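Side-chain contacts in amoebiasin-2 (Entamoeba histolytica, PDB 3M86), which inhibits cysteine proteases of the amoeba, its BC, DE and FG loops forming a tripartite wedge that blocks the substrate-binding site of the target enzyme: residues Asp24-Gln29 against Asp47-Ser52; Ile28-Asn33 against Arg102-Ser107; Arg72-Lys77 against Ile86-Ser91. All coordinates share one frame; numbering follows the deposited sequence.

Contact 1 (Asp24-Gln29 against Asp47-Ser52)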
loop_
_atom_site.group_PDB
_atom_site.type_symbol
_atom_site.label_atom_id
_atom_site.label_comp_id
_atom_site.label_asym_id
_atom_site.label_seq_id
_atom_site.Cartn_x
_atom_site.Cartn_y
_atom_site.Cartn_z
ATOM N N ASP A 24 -3.179 9.881 12.551
ATOM C CA ASP A 24 -3.882 8.816 11.818
ATOM C C ASP A 24 -2.910 7.759 11.281
ATOM O O ASP A 24 -1.685 7.917 11.393
ATOM C CB ASP A 24 -4.672 9.420 10.658
ATOM C CG ASP A 24 -5.964 10.088 11.105
ATOM O OD1 ASP A 24 -6.657 10.653 10.233
ATOM O OD2 ASP A 24 -6.292 10.072 12.319
ATOM N N LEU A 25 -3.458 6.689 10.704
ATOM C CA LEU A 25 -2.662 5.658 10.050
ATOM C C LEU A 25 -3.228 5.368 8.677
ATOM O O LEU A 25 -4.441 5.431 8.490
ATOM C CB LEU A 25 -2.670 4.362 10.858
ATOM C CG LEU A 25 -1.805 4.217 12.105
ATOM C CD1 LEU A 25 -2.058 2.853 12.723
ATOM C CD2 LEU A 25 -0.333 4.380 11.749
ATOM N N ILE A 26 -2.351 5.047 7.728
ATOM C CA ILE A 26 -2.773 4.570 6.413
ATOM C C ILE A 26 -2.467 3.091 6.323
ATOM O O ILE A 26 -1.369 2.662 6.676
ATOM C CB ILE A 26 -2.025 5.298 5.301
ATOM C CG1 ILE A 26 -2.425 6.771 5.283
ATOM C CG2 ILE A 26 -2.319 4.658 3.924
ATOM C CD1 ILE A 26 -1.512 7.627 4.464
ATOM N N LYS A 27 -3.452 2.313 5.885
ATOM C CA LYS A 27 -3.249 0.880 5.651
ATOM C C LYS A 27 -3.572 0.580 4.205
ATOM O O LYS A 27 -4.728 0.628 3.805
ATOM C CB LYS A 27 -4.124 0.010 6.570
ATOM C CG LYS A 27 -3.703 -0.062 8.039
ATOM C CD LYS A 27 -4.431 -1.218 8.751
ATOM C CE LYS A 27 -4.141 -1.232 10.246
ATOM N NZ LYS A 27 -4.921 -2.280 10.970
ATOM N N ILE A 28 -2.536 0.275 3.428
ATOM C CA ILE A 28 -2.686 -0.081 2.026
ATOM C C ILE A 28 -2.801 -1.596 1.985
ATOM O O ILE A 28 -1.894 -2.302 2.429
ATOM C CB ILE A 28 -1.470 0.384 1.232
ATOM C CG1 ILE A 28 -1.363 1.916 1.326
ATOM C CG2 ILE A 28 -1.562 -0.082 -0.234
ATOM C CD1 ILE A 28 -0.016 2.467 0.907
ATOM N N GLN A 29 -3.920 -2.085 1.467
ATOM C CA GLN A 29 -4.218 -3.513 1.467
ATOM C C GLN A 29 -4.464 -3.945 0.028
ATOM O O GLN A 29 -5.444 -3.522 -0.589
ATOM C CB GLN A 29 -5.450 -3.797 2.329
ATOM C CG GLN A 29 -5.189 -3.538 3.816
ATOM C CD GLN A 29 -6.349 -3.966 4.706
ATOM O OE1 GLN A 29 -7.467 -4.177 4.235
ATOM N NE2 GLN A 29 -6.083 -4.090 6.003
ATOM N N ASP A 47 10.844 11.115 4.790
ATOM C CA ASP A 47 10.890 12.176 5.781
ATOM C C ASP A 47 9.487 12.431 6.343
ATOM O O ASP A 47 9.353 13.037 7.399
ATOM C CB ASP A 47 11.484 13.464 5.203
ATOM C CG ASP A 47 10.575 14.125 4.185
ATOM O OD1 ASP A 47 10.721 15.347 3.966
ATOM O OD2 ASP A 47 9.717 13.431 3.602
ATOM N N THR A 48 8.452 11.947 5.655
ATOM C CA THR A 48 7.069 12.276 6.032
ATOM C C THR A 48 6.269 11.108 6.612
ATOM O O THR A 48 5.363 11.333 7.422
ATOM C CB THR A 48 6.288 12.912 4.863
ATOM O OG1 THR A 48 7.031 14.032 4.358
ATOM C CG2 THR A 48 4.914 13.415 5.334
ATOM N N PHE A 49 6.595 9.881 6.199
ATOM C CA PHE A 49 5.975 8.684 6.758
ATOM C C PHE A 49 6.980 7.707 7.334
ATOM O O PHE A 49 8.094 7.553 6.818
ATOM C CB PHE A 49 5.233 7.886 5.681
ATOM C CG PHE A 49 3.939 8.485 5.246
ATOM C CD1 PHE A 49 2.845 8.471 6.083
ATOM C CD2 PHE A 49 3.805 9.029 3.973
ATOM C CE1 PHE A 49 1.639 9.019 5.678
ATOM C CE2 PHE A 49 2.609 9.579 3.566
ATOM C CZ PHE A 49 1.530 9.575 4.420
ATOM N N SER A 50 6.563 7.022 8.393
ATOM C CA SER A 50 7.281 5.865 8.913
ATOM C C SER A 50 6.533 4.580 8.557
ATOM O O SER A 50 5.307 4.540 8.592
ATOM C CB SER A 50 7.422 5.978 10.430
ATOM O OG SER A 50 8.055 4.834 10.970
ATOM N N LEU A 51 7.276 3.528 8.211
ATOM C CA LEU A 51 6.675 2.221 7.935
ATOM C C LEU A 51 6.399 1.580 9.281
ATOM O O LEU A 51 7.322 1.168 9.981
ATOM C CB LEU A 51 7.660 1.358 7.145
ATOM C CG LEU A 51 7.220 -0.005 6.590
ATOM C CD1 LEU A 51 7.071 -1.047 7.692
ATOM C CD2 LEU A 51 5.941 0.120 5.772
ATOM N N SER A 52 5.134 1.511 9.657
ATOM C CA SER A 52 4.776 0.987 10.960
ATOM C C SER A 52 4.684 -0.539 10.898
ATOM O O SER A 52 5.030 -1.236 11.844
ATOM C CB SER A 52 3.469 1.608 11.467
ATOM O OG SER A 52 2.454 1.555 10.490
#

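Contact 2 (Ile28-Asn33 against Arg102-Ser107)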
loop_
_atom_site.group_PDB
_atom_site.type_symbol
_atom_site.label_atom_id
_atom_site.label_comp_id
_atom_site.label_asym_id
_atom_site.label_seq_id
_atom_site.Cartn_x
_atom_site.Cartn_y
_atom_site.Cartn_z
ATOM N N ILE A 28 -2.536 0.275 3.428
ATOM C CA ILE A 28 -2.686 -0.081 2.026
ATOM C C ILE A 28 -2.801 -1.596 1.985
ATOM O O ILE A 28 -1.894 -2.302 2.429
ATOM C CB ILE A 28 -1.470 0.384 1.232
ATOM C CG1 ILE A 28 -1.363 1.916 1.326
ATOM C CG2 ILE A 28 -1.562 -0.082 -0.234
ATOM C CD1 ILE A 28 -0.016 2.467 0.907
ATOM N N GLN A 29 -3.920 -2.085 1.467
ATOM C CA GLN A 29 -4.218 -3.513 1.467
ATOM C C GLN A 29 -4.464 -3.945 0.028
ATOM O O GLN A 29 -5.444 -3.522 -0.589
ATOM C CB GLN A 29 -5.450 -3.797 2.329
ATOM C CG GLN A 29 -5.189 -3.538 3.816
ATOM C CD GLN A 29 -6.349 -3.966 4.706
ATOM O OE1 GLN A 29 -7.467 -4.177 4.235
ATOM N NE2 GLN A 29 -6.083 -4.090 6.003
ATOM N N LEU A 30 -3.544 -4.750 -0.495
ATOM C CA LEU A 30 -3.540 -5.105 -1.913
ATOM C C LEU A 30 -3.462 -6.609 -2.059
ATOM O O LEU A 30 -2.906 -7.292 -1.208
ATOM C CB LEU A 30 -2.318 -4.481 -2.603
ATOM C CG LEU A 30 -2.167 -2.969 -2.405
ATOM C CD1 LEU A 30 -0.847 -2.501 -3.009
ATOM C CD2 LEU A 30 -3.350 -2.227 -3.029
ATOM N N ARG A 31 -4.000 -7.138 -3.150
ATOM C CA ARG A 31 -3.811 -8.556 -3.420
ATOM C C ARG A 31 -2.517 -8.761 -4.202
ATOM O O ARG A 31 -2.075 -7.908 -4.972
ATOM C CB ARG A 31 -4.998 -9.176 -4.172
ATOM C CG ARG A 31 -6.339 -9.167 -3.406
ATOM C CD ARG A 31 -6.199 -9.489 -1.922
ATOM N NE ARG A 31 -7.498 -9.676 -1.265
ATOM C CZ ARG A 31 -8.111 -8.773 -0.500
ATOM N NH1 ARG A 31 -7.563 -7.583 -0.266
ATOM N NH2 ARG A 31 -9.283 -9.068 0.045
ATOM N N THR A 32 -1.921 -9.922 -4.010
ATOM C CA THR A 32 -0.632 -10.212 -4.610
ATOM C C THR A 32 -0.490 -11.716 -4.802
ATOM O O THR A 32 -1.185 -12.494 -4.151
ATOM C CB THR A 32 0.520 -9.620 -3.744
ATOM O OG1 THR A 32 1.774 -9.862 -4.384
ATOM C CG2 THR A 32 0.537 -10.255 -2.355
ATOM N N ASN A 33 0.371 -12.127 -5.732
ATOM C CA ASN A 33 0.589 -13.555 -6.004
ATOM C C ASN A 33 2.065 -13.863 -6.024
ATOM O O ASN A 33 2.690 -13.870 -7.078
ATOM C CB ASN A 33 -0.018 -13.926 -7.352
ATOM C CG ASN A 33 0.173 -15.382 -7.696
ATOM O OD1 ASN A 33 0.601 -16.178 -6.861
ATOM N ND2 ASN A 33 -0.146 -15.744 -8.940
ATOM N N ARG A 102 0.953 -3.171 -13.050
ATOM C CA ARG A 102 -0.078 -2.296 -12.538
ATOM C C ARG A 102 0.615 -1.257 -11.678
ATOM O O ARG A 102 1.590 -1.564 -10.989
ATOM C CB ARG A 102 -1.077 -3.115 -11.710
ATOM C CG ARG A 102 -2.319 -2.368 -11.247
ATOM C CD ARG A 102 -3.128 -1.815 -12.425
ATOM N NE ARG A 102 -3.439 -2.830 -13.433
ATOM C CZ ARG A 102 -4.575 -3.521 -13.481
ATOM N NH1 ARG A 102 -5.520 -3.316 -12.572
ATOM N NH2 ARG A 102 -4.771 -4.420 -14.441
ATOM N N SER A 103 0.136 -0.020 -11.737
ATOM C CA SER A 103 0.670 1.037 -10.899
ATOM C C SER A 103 -0.470 1.659 -10.122
ATOM O O SER A 103 -1.594 1.733 -10.617
ATOM C CB SER A 103 1.363 2.103 -11.757
ATOM O OG SER A 103 2.457 1.542 -12.463
ATOM N N LEU A 104 -0.185 2.098 -8.901
ATOM C CA LEU A 104 -1.172 2.806 -8.098
ATOM C C LEU A 104 -0.552 4.105 -7.604
ATOM O O LEU A 104 0.640 4.153 -7.306
ATOM C CB LEU A 104 -1.610 1.964 -6.904
ATOM C CG LEU A 104 -2.217 0.589 -7.203
ATOM C CD1 LEU A 104 -2.329 -0.225 -5.910
ATOM C CD2 LEU A 104 -3.574 0.711 -7.899
ATOM N N THR A 105 -1.362 5.154 -7.536
ATOM C CA THR A 105 -0.903 6.440 -7.033
ATOM C C THR A 105 -1.923 6.970 -6.039
ATOM O O THR A 105 -3.125 6.949 -6.303
ATOM C CB THR A 105 -0.732 7.466 -8.175
ATOM O OG1 THR A 105 0.177 6.946 -9.159
ATOM C CG2 THR A 105 -0.185 8.774 -7.634
ATOM N N TYR A 106 -1.451 7.423 -4.883
ATOM C CA TYR A 106 -2.326 8.062 -3.917
ATOM C C TYR A 106 -1.732 9.407 -3.479
ATOM O O TYR A 106 -0.529 9.530 -3.293
ATOM C CB TYR A 106 -2.502 7.204 -2.666
ATOM C CG TYR A 106 -2.885 5.759 -2.874
ATOM C CD1 TYR A 106 -4.122 5.409 -3.401
ATOM C CD2 TYR A 106 -2.026 4.744 -2.481
ATOM C CE1 TYR A 106 -4.480 4.072 -3.562
ATOM C CE2 TYR A 106 -2.374 3.411 -2.643
ATOM C CZ TYR A 106 -3.596 3.087 -3.170
ATOM O OH TYR A 106 -3.943 1.769 -3.309
ATOM N N SER A 107 -2.586 10.404 -3.307
ATOM C CA SER A 107 -2.170 11.688 -2.772
ATOM C C SER A 107 -2.670 11.767 -1.339
ATOM O O SER A 107 -3.849 11.551 -1.077
ATOM C CB SER A 107 -2.775 12.823 -3.595
ATOM O OG SER A 107 -2.341 12.746 -4.938
#

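Contact 3 (Arg72-Lys77 against Ile86-Ser91)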
loop_
_atom_site.group_PDB
_atom_site.type_symbol
_atom_site.label_atom_id
_atom_site.label_comp_id
_atom_site.label_asym_id
_atom_site.label_seq_id
_atom_site.Cartn_x
_atom_site.Cartn_y
_atom_site.Cartn_z
ATOM N N ARG A 72 -1.090 -8.197 0.644
ATOM C CA ARG A 72 0.006 -7.327 1.078
ATOM C C ARG A 72 -0.584 -6.164 1.841
ATOM O O ARG A 72 -1.498 -5.507 1.362
ATOM C CB ARG A 72 0.765 -6.802 -0.135
ATOM C CG ARG A 72 1.884 -5.826 0.206
ATOM C CD ARG A 72 3.087 -6.530 0.801
ATOM N NE ARG A 72 4.203 -5.611 1.081
ATOM C CZ ARG A 72 5.081 -5.186 0.171
ATOM N NH1 ARG A 72 4.990 -5.591 -1.097
ATOM N NH2 ARG A 72 6.057 -4.349 0.529
ATOM N N GLU A 73 -0.085 -5.909 3.040
ATOM C CA GLU A 73 -0.617 -4.806 3.806
ATOM C C GLU A 73 0.541 -3.963 4.289
ATOM O O GLU A 73 1.439 -4.458 4.968
ATOM C CB GLU A 73 -1.430 -5.292 4.999
ATOM C CG GLU A 73 -1.916 -4.113 5.814
ATOM C CD GLU A 73 -2.472 -4.510 7.153
ATOM O OE1 GLU A 73 -1.670 -4.813 8.065
ATOM O OE2 GLU A 73 -3.710 -4.507 7.295
ATOM N N ILE A 74 0.520 -2.691 3.913
ATOM C CA ILE A 74 1.583 -1.769 4.283
ATOM C C ILE A 74 0.946 -0.675 5.117
ATOM O O ILE A 74 0.011 -0.017 4.670
ATOM C CB ILE A 74 2.231 -1.127 3.046
ATOM C CG1 ILE A 74 2.861 -2.209 2.160
ATOM C CG2 ILE A 74 3.283 -0.117 3.474
ATOM C CD1 ILE A 74 3.130 -1.764 0.736
ATOM N N GLN A 75 1.430 -0.500 6.340
ATOM C CA GLN A 75 0.873 0.531 7.205
ATOM C C GLN A 75 1.860 1.671 7.361
ATOM O O GLN A 75 3.036 1.441 7.676
ATOM C CB GLN A 75 0.533 -0.040 8.574
ATOM C CG GLN A 75 -0.417 -1.217 8.533
ATOM C CD GLN A 75 -0.764 -1.685 9.932
ATOM O OE1 GLN A 75 -0.736 -0.901 10.883
ATOM N NE2 GLN A 75 -1.081 -2.958 10.069
ATOM N N LEU A 76 1.384 2.899 7.145
ATOM C CA LEU A 76 2.244 4.078 7.228
ATOM C C LEU A 76 1.738 5.053 8.275
ATOM O O LEU A 76 0.539 5.342 8.345
ATOM C CB LEU A 76 2.275 4.824 5.893
ATOM C CG LEU A 76 2.782 4.023 4.696
ATOM C CD1 LEU A 76 2.577 4.825 3.416
ATOM C CD2 LEU A 76 4.247 3.691 4.919
ATOM N N LYS A 77 2.653 5.561 9.078
ATOM C CA LYS A 77 2.271 6.510 10.112
ATOM C C LYS A 77 2.943 7.834 9.810
ATOM O O LYS A 77 4.139 7.878 9.586
ATOM C CB LYS A 77 2.733 6.002 11.476
ATOM C CG LYS A 77 2.322 6.911 12.633
ATOM C CD LYS A 77 2.721 6.307 13.972
ATOM C CE LYS A 77 2.329 7.219 15.124
ATOM N NZ LYS A 77 2.673 6.619 16.444
ATOM N N ILE A 86 2.124 8.814 -2.703
ATOM C CA ILE A 86 2.569 7.437 -2.498
ATOM C C ILE A 86 2.354 6.720 -3.828
ATOM O O ILE A 86 1.269 6.805 -4.406
ATOM C CB ILE A 86 1.742 6.733 -1.400
ATOM C CG1 ILE A 86 1.858 7.469 -0.060
ATOM C CG2 ILE A 86 2.165 5.247 -1.246
ATOM C CD1 ILE A 86 0.839 6.993 0.976
ATOM N N LYS A 87 3.386 6.048 -4.329
ATOM C CA LYS A 87 3.255 5.296 -5.575
ATOM C C LYS A 87 3.593 3.829 -5.351
ATOM O O LYS A 87 4.558 3.510 -4.658
ATOM C CB LYS A 87 4.181 5.863 -6.649
ATOM C CG LYS A 87 3.790 7.237 -7.176
ATOM C CD LYS A 87 4.829 7.750 -8.164
ATOM C CE LYS A 87 4.473 9.137 -8.681
ATOM N NZ LYS A 87 5.527 9.683 -9.586
ATOM N N LEU A 88 2.791 2.940 -5.929
ATOM C CA LEU A 88 3.066 1.501 -5.847
ATOM C C LEU A 88 3.172 0.937 -7.257
ATOM O O LEU A 88 2.436 1.349 -8.151
ATOM C CB LEU A 88 1.923 0.759 -5.152
ATOM C CG LEU A 88 1.452 0.859 -3.691
ATOM C CD1 LEU A 88 2.349 0.106 -2.709
ATOM C CD2 LEU A 88 1.173 2.280 -3.250
ATOM N N GLY A 89 4.070 -0.018 -7.446
ATOM C CA GLY A 89 4.152 -0.728 -8.710
ATOM C C GLY A 89 4.193 -2.216 -8.441
ATOM O O GLY A 89 4.857 -2.657 -7.513
ATOM N N TYR A 90 3.462 -2.988 -9.240
ATOM C CA TYR A 90 3.494 -4.436 -9.111
ATOM C C TYR A 90 4.419 -4.951 -10.189
ATOM O O TYR A 90 4.095 -4.882 -11.373
ATOM C CB TYR A 90 2.094 -4.978 -9.324
ATOM C CG TYR A 90 1.875 -6.438 -8.993
ATOM C CD1 TYR A 90 1.939 -6.904 -7.683
ATOM C CD2 TYR A 90 1.549 -7.339 -9.997
ATOM C CE1 TYR A 90 1.704 -8.247 -7.391
ATOM C CE2 TYR A 90 1.303 -8.667 -9.709
ATOM C CZ TYR A 90 1.368 -9.110 -8.413
ATOM O OH TYR A 90 1.124 -10.441 -8.163
ATOM N N SER A 91 5.579 -5.456 -9.785
ATOM C CA SER A 91 6.603 -5.854 -10.749
ATOM C C SER A 91 7.474 -7.005 -10.263
ATOM O O SER A 91 7.377 -7.427 -9.114
ATOM C CB SER A 91 7.504 -4.665 -11.061
ATOM O OG SER A 91 8.366 -4.418 -9.969
#

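Contact 1 (Asp24-Gln29 against Asp47-Ser52)
Ile26 lays the end methyl of its longer branch against the far end of the Phe49 ring, coming in obliquely. CD1 sits 3.6 Å from Phe49 CZ and 3.7 Å from Phe49 CE1, so a single methyl meets two neighbouring ring carbons. The two side chains cross at about a right angle. On the isoleucine, CG1 stands beside the backbone N (chi1 -66°) and the branch then runs on extended (chi2 166°), which puts CD1 at the ring. The CB of Phe49 points toward the strand of Ile26, and it is the outer end of the ring that does the touching.

The second touch is lighter and nearer the surface. Leu25 CD2 comes to 4.2 Å from Ser52 OG, a van der Waals contact between a methyl and a hydroxyl oxygen. The hydroxyl is taken up elsewhere, in a weak hydrogen bond to the carbonyl oxygen of Gln75. The two segments meet by van der Waals contact alone, and the buried part of it is the Ile26-Phe49 pair.

In the sheet that holds both segments, strand 70-78 runs between strands 25-32 and 49-58, and Ile26 pairs through its backbone with Leu76 of that middle strand. Leu25 and Ser52 reach across on one side of it, where Leu25 also rests on Lys77. Ile26 and Phe49 meet in the interior, closed over by Val108 of strand 102-110, while Thr84 and Ile86 of strand 82-91 add further cover to the phenyl ring.

Contact 2 (Ile28-Asn33 against Arg102-Ser107)
Leu30 and Leu104 point at each other from facing strands and touch at their ends, and this is where the contact is tightest. Leu104 CD1 is shared by both methyls of the other leucine: it lies 3.7 Å from Leu30 CD2 and 4.0 Å from Leu30 CD1, so it nestles against the fork of that side chain. Both leucines have CG beside the backbone N, with chi1 -54° in Leu30 and -58° in Leu104, and from there each sends CD1 on, extended, into the space between the strands.

Tyr106 packs less closely. Its side chain runs past Leu30 in the opposite direction, which leaves the phenol oxygen OH 4.0 Å from Leu30 CD2. Further along, Ile28 CG2 lies 4.3 Å from Tyr106 CE2, an oblique and looser approach to the ring. The hydroxyl belongs to neither aliphatic neighbour: it is hydrogen-bonded to the carbonyl oxygen of Thr10, so the polar end of this buried tyrosine is satisfied by the backbone.

Around the leucines Trp40 of strand 39-43 adds to the packing, resting on Leu30, Leu104 and Thr32. The solvent side is the outward face of strand 25-32, where exposed Arg31 has a long, weak ion pair from NE to Glu59 of the DE loop. The segments themselves run on to Asn33, which begins the BC loop, and Arg102, which ends the FG loop.

The strand axes come no closer than 11.5 Å, at 167° between their directions, a spacing filled by side chains from both strands. Such face-to-face packing of two sheets is that of the immunoglobulin-like beta sandwich of the chagasin family, here on strands that lead into two of its inhibitory loops.

Contact 3 (Arg72-Lys77 against Ile86-Ser91)
In the core of the beta sandwich, Ile74 and Leu76 of strand 70-78 meet Leu88 and Ile86 of strand 82-91 in the facing sheet. Each pair touches end to end, methyl against methyl. The closer pair is Leu76 with Ile86, whose CD1 atoms lie 3.7 Å apart. Ile74 CD1 and Leu88 CD1 are 4.0 Å apart. All four residues are buried.

One torsion tells the pairs apart. Ile74, Leu76 and Ile86 run straight out to their CD1 methyls, as in Leu76 (chi2 172°), whereas Leu88 is bent at its second torsion (chi2 -77°). That bend swings Leu88 CD1 away from the extended path, yet it still meets the end of Ile74.

Ile74 CD1 has a second task, lying off-centre over one face of the Arg72 guanidinium, 3.7 Å from its plane. That flat group is held in place by a salt bridge from NE to Asp54 and a hydrogen bond from NH1 to the carbonyl oxygen of Trp40. On the other side of strand 70-78, away from the core, Gln75 NE2 donates to Glu73 OE1 at 2.8 Å, meeting the oxygen from above the carboxylate plane; the other carboxylate oxygen, OE2, takes a bond from Gln29 NE2.

Within its sheet, strand 70-78 runs between strands 25-32 and 49-58, and Phe49 flanks Leu76. In the opposing sheet, strand 82-91 lies between strands 39-43 and 102-110: Ile42 packs on Ile74, Ile86 and Leu88, while Leu104 and Tyr106 close on Leu88 from the other neighbour.

In the fold
Contact 3 is central, its centre about 6 Å from that of contact 2 and about 9 Å from that of contact 1; contacts 1 and 2 are about 14 Å apart by the same measure. Contact 1 stays within one sheet, across strand 70-78, whereas contacts 2 and 3 bridge the two sheets of the sandwich. Strand 25-32 serves contacts 1 and 2, which share Ile28 and Gln29. Along the chain, both segments of contact 1 precede those of contact 3, which lie in turn between the two halves of contact 2. Contacts 2 and 3 make up buried core, contact 1 runs from it to the surface, and the strands lead on to the loops that block the protease.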